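Local coordinates for putative dihydrodipicolinate synthase (Thermus thermophilus, PDB 2PCQ), which belongs to the dihydrodipicolinate synthetase family of TIM-barrel proteins, its own function being assigned only putatively, at residues 120-125 against 147-152. Residues are numbered along the deposited sequence; the frame is centred on the assembly and turned at random.
With K (potassium ion), chain B.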
ATOM      1  N   PRO A 120     -25.790 -22.845  -0.234  1.00 18.64           N
ATOM      2  CA  PRO A 120     -25.991 -21.406  -0.429  1.00 17.54           C
ATOM      3  C   PRO A 120     -24.895 -20.694   0.333  1.00 16.71           C
ATOM      4  O   PRO A 120     -24.447 -21.176   1.379  1.00 14.05           O
ATOM      5  CB  PRO A 120     -27.378 -21.155   0.188  1.00 19.08           C
ATOM      6  CG  PRO A 120     -28.049 -22.513   0.063  1.00 22.49           C
ATOM      7  CD  PRO A 120     -26.955 -23.460   0.420  1.00 22.95           C
ATOM      8  N   LEU A 121     -24.432 -19.575  -0.199  1.00 18.47           N
ATOM      9  CA  LEU A 121     -23.400 -18.822   0.473  1.00 19.63           C
ATOM     10  C   LEU A 121     -23.380 -17.337   0.184  1.00 17.20           C
ATOM     11  O   LEU A 121     -23.957 -16.863  -0.800  1.00 16.23           O
ATOM     12  CB  LEU A 121     -21.996 -19.413   0.182  1.00 18.20           C
ATOM     13  CG  LEU A 121     -21.123 -19.234  -1.081  1.00 24.46           C
ATOM     14  CD1 LEU A 121     -21.243 -20.454  -1.966  1.00 31.52           C
ATOM     15  CD2 LEU A 121     -21.463 -17.971  -1.841  1.00 24.49           C
ATOM     16  N   PHE A 122     -22.711 -16.608   1.071  1.00 17.01           N
ATOM     17  CA  PHE A 122     -22.530 -15.170   0.939  1.00 17.98           C
ATOM     18  C   PHE A 122     -21.034 -15.016   0.694  1.00 17.35           C
ATOM     19  O   PHE A 122     -20.234 -15.760   1.260  1.00 14.81           O
ATOM     20  CB  PHE A 122     -22.885 -14.455   2.245  1.00 17.97           C
ATOM     21  CG  PHE A 122     -24.361 -14.267   2.459  1.00 18.60           C
ATOM     22  CD1 PHE A 122     -24.997 -13.118   2.007  1.00 18.10           C
ATOM     23  CD2 PHE A 122     -25.111 -15.234   3.126  1.00 18.10           C
ATOM     24  CE1 PHE A 122     -26.359 -12.924   2.217  1.00 19.35           C
ATOM     25  CE2 PHE A 122     -26.471 -15.053   3.341  1.00 21.13           C
ATOM     26  CZ  PHE A 122     -27.098 -13.894   2.886  1.00 19.73           C
ATOM     27  N   LEU A 123     -20.658 -14.075  -0.162  1.00 16.27           N
ATOM     28  CA  LEU A 123     -19.248 -13.827  -0.411  1.00 15.93           C
ATOM     29  C   LEU A 123     -18.783 -13.089   0.845  1.00 16.35           C
ATOM     30  O   LEU A 123     -19.550 -12.326   1.438  1.00 14.88           O
ATOM     31  CB  LEU A 123     -19.069 -12.952  -1.657  1.00 14.07           C
ATOM     32  CG  LEU A 123     -19.693 -13.508  -2.945  1.00 17.92           C
ATOM     33  CD1 LEU A 123     -19.350 -12.600  -4.115  1.00 12.86           C
ATOM     34  CD2 LEU A 123     -19.179 -14.924  -3.201  1.00 11.64           C
ATOM     35  N   TYR A 124     -17.544 -13.330   1.263  1.00 14.15           N
ATOM     36  CA  TYR A 124     -17.020 -12.698   2.469  1.00 13.29           C
ATOM     37  C   TYR A 124     -15.801 -11.848   2.148  1.00 12.91           C
ATOM     38  O   TYR A 124     -14.713 -12.369   1.915  1.00 14.46           O
ATOM     39  CB  TYR A 124     -16.649 -13.775   3.496  1.00 12.81           C
ATOM     40  CG  TYR A 124     -16.622 -13.308   4.940  1.00 15.14           C
ATOM     41  CD1 TYR A 124     -16.608 -14.233   5.981  1.00 15.93           C
ATOM     42  CD2 TYR A 124     -16.653 -11.949   5.269  1.00 14.97           C
ATOM     43  CE1 TYR A 124     -16.637 -13.828   7.313  1.00 16.88           C
ATOM     44  CE2 TYR A 124     -16.680 -11.530   6.602  1.00 16.55           C
ATOM     45  CZ  TYR A 124     -16.676 -12.479   7.618  1.00 19.91           C
ATOM     46  OH  TYR A 124     -16.747 -12.091   8.940  1.00 18.28           O
ATOM     47  N   HIS A 125     -15.994 -10.534   2.133  1.00 13.46           N
ATOM     48  CA  HIS A 125     -14.908  -9.604   1.847  1.00 11.23           C
ATOM     49  C   HIS A 125     -14.488  -8.896   3.134  1.00 12.45           C
ATOM     50  O   HIS A 125     -15.151  -7.963   3.587  1.00 11.95           O
ATOM     51  CB  HIS A 125     -15.359  -8.574   0.809  1.00 12.29           C
ATOM     52  CG  HIS A 125     -14.286  -7.610   0.404  1.00 14.69           C
ATOM     53  ND1 HIS A 125     -13.052  -8.017  -0.060  1.00 13.27           N
ATOM     54  CD2 HIS A 125     -14.267  -6.256   0.376  1.00 11.14           C
ATOM     55  CE1 HIS A 125     -12.321  -6.957  -0.357  1.00 12.38           C
ATOM     56  NE2 HIS A 125     -13.035  -5.875  -0.102  1.00 16.51           N
ATOM     57  N   ASN A 147     -27.286 -19.736  -5.851  1.00 24.11           N
ATOM     58  CA  ASN A 147     -26.812 -20.019  -4.497  1.00 21.54           C
ATOM     59  C   ASN A 147     -25.834 -19.009  -3.902  1.00 21.43           C
ATOM     60  O   ASN A 147     -25.336 -19.203  -2.795  1.00 22.57           O
ATOM     61  CB  ASN A 147     -26.205 -21.422  -4.422  1.00 21.81           C
ATOM     62  CG  ASN A 147     -27.168 -22.440  -3.830  1.00 27.88           C
ATOM     63  OD1 ASN A 147     -26.817 -23.601  -3.618  1.00 30.79           O
ATOM     64  ND2 ASN A 147     -28.390 -22.004  -3.555  1.00 25.97           N
ATOM     65  N   VAL A 148     -25.535 -17.948  -4.641  1.00 21.18           N
ATOM     66  CA  VAL A 148     -24.661 -16.900  -4.123  1.00 20.14           C
ATOM     67  C   VAL A 148     -25.659 -15.837  -3.676  1.00 20.43           C
ATOM     68  O   VAL A 148     -25.990 -14.931  -4.428  1.00 20.64           O
ATOM     69  CB  VAL A 148     -23.733 -16.336  -5.219  1.00 19.44           C
ATOM     70  CG1 VAL A 148     -22.951 -15.145  -4.680  1.00 17.23           C
ATOM     71  CG2 VAL A 148     -22.769 -17.421  -5.692  1.00 17.04           C
ATOM     72  N   LEU A 149     -26.141 -15.965  -2.445  1.00 19.19           N
ATOM     73  CA  LEU A 149     -27.158 -15.064  -1.901  1.00 21.02           C
ATOM     74  C   LEU A 149     -26.814 -13.586  -1.825  1.00 20.98           C
ATOM     75  O   LEU A 149     -27.686 -12.728  -1.975  1.00 22.34           O
ATOM     76  CB  LEU A 149     -27.575 -15.551  -0.514  1.00 18.12           C
ATOM     77  CG  LEU A 149     -27.938 -17.035  -0.440  1.00 18.92           C
ATOM     78  CD1 LEU A 149     -28.507 -17.337   0.938  1.00 17.95           C
ATOM     79  CD2 LEU A 149     -28.952 -17.387  -1.527  1.00 18.86           C
ATOM     80  N   GLY A 150     -25.548 -13.285  -1.579  1.00 20.56           N
ATOM     81  CA  GLY A 150     -25.146 -11.900  -1.474  1.00 17.43           C
ATOM     82  C   GLY A 150     -23.724 -11.793  -0.980  1.00 18.07           C
ATOM     83  O   GLY A 150     -22.893 -12.652  -1.273  1.00 14.17           O
ATOM     84  N   ILE A 151     -23.441 -10.751  -0.210  1.00 16.97           N
ATOM     85  CA  ILE A 151     -22.094 -10.558   0.285  1.00 15.21           C
ATOM     86  C   ILE A 151     -22.029  -9.817   1.610  1.00 15.64           C
ATOM     87  O   ILE A 151     -22.846  -8.940   1.885  1.00 16.78           O
ATOM     88  CB  ILE A 151     -21.263  -9.761  -0.746  1.00 12.38           C
ATOM     89  CG1 ILE A 151     -19.805  -9.646  -0.296  1.00 16.81           C
ATOM     90  CG2 ILE A 151     -21.856  -8.362  -0.909  1.00 14.27           C
ATOM     91  CD1 ILE A 151     -18.889  -9.046  -1.360  1.00  9.88           C
ATOM     92  N   LYS A 152     -21.077 -10.208   2.449  1.00 14.32           N
ATOM     93  CA  LYS A 152     -20.846  -9.499   3.696  1.00 12.83           C
ATOM     94  C   LYS A 152     -19.562  -8.745   3.365  1.00 15.02           C
ATOM     95  O   LYS A 152     -18.529  -9.357   3.077  1.00 12.74           O
ATOM     96  CB  LYS A 152     -20.582 -10.433   4.875  1.00 10.84           C
ATOM     97  CG  LYS A 152     -20.226  -9.652   6.144  1.00 15.64           C
ATOM     98  CD  LYS A 152     -19.821 -10.535   7.319  1.00 15.22           C
ATOM     99  CE  LYS A 152     -19.307  -9.665   8.469  1.00 14.22           C
ATOM    100  NZ  LYS A 152     -18.698 -10.455   9.575  1.00 21.20           N
TER
HETATM  101  K     K B 284     -27.998 -14.487  -6.592  1.00 28.26           K
HETATM  102  O   HOH W   1     -29.677 -15.324  -9.097  1.00 29.70           O
HETATM  103  O   HOH W   2     -30.217 -15.512  -4.656  1.00 32.48           O
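Lys-152 runs alongside the ring of Tyr-124, and each of its carbons can be placed against the neighbouring strand. CB lies 4.1 Å from Leu-123 O. CG stands anti to the backbone N (chi1 175°), and the extended chain beyond it follows the phenol. Lys-152 CG is 4.0 Å from Tyr-124 CE2. Lys-152 CD closes to 3.4 Å from that same CE2. Lys-152 CE lies 3.6 Å from Tyr-124 OH. At the tip, NZ donates to Tyr-124 OH over 2.6 Å. That hydroxyl also hydrogen-bonds Ser-40 N, so two partners fix the end of the phenol.

Backbone bonds to both neighbours of Tyr-124 hold this pair in register. Lys-152 N reaches Leu-123 O with an N-H...O angle of 168°, and Lys-152 O accepts from His-125 N. Further back, Leu-123 N bonds Gly-150 O and Leu-121 N bonds Asn-147 O, whereas Leu-149 N to Leu-121 O is weak. Between the paired residues Leu-121/Val-148 and Leu-123/Ile-151, strand 148-153 has one residue more than its partner, and Leu-149 has helix-like backbone angles; both observations indicate a beta bulge.

At this irregularity the side chain of Leu-149 sets out toward 120-125, and its CB lies 4.0 Å from the Phe-122 ring centroid, 16° off the normal, a CH-pi contact over the face. Ile-151 N meets the ring edge. Phe-122, Tyr-124 and Lys-152 share one face of the sheet. On the other lie Leu-121, Val-148, Leu-123 and Ile-151; there Leu-121 and Leu-123 touch helix 107-118, and Ile-151 touches helix 158-167. Val-148 O binds potassium at 3.0 Å, together with Ala-143, His-145 and Glu-170 carbonyls and two waters.

Tyr-124 and Lys-152 point away from those helices, consistent with the barrel interior. Adjacent parallel strands, connected through helices that cover the outside, are the hallmark of the closed eight-stranded TIM barrel.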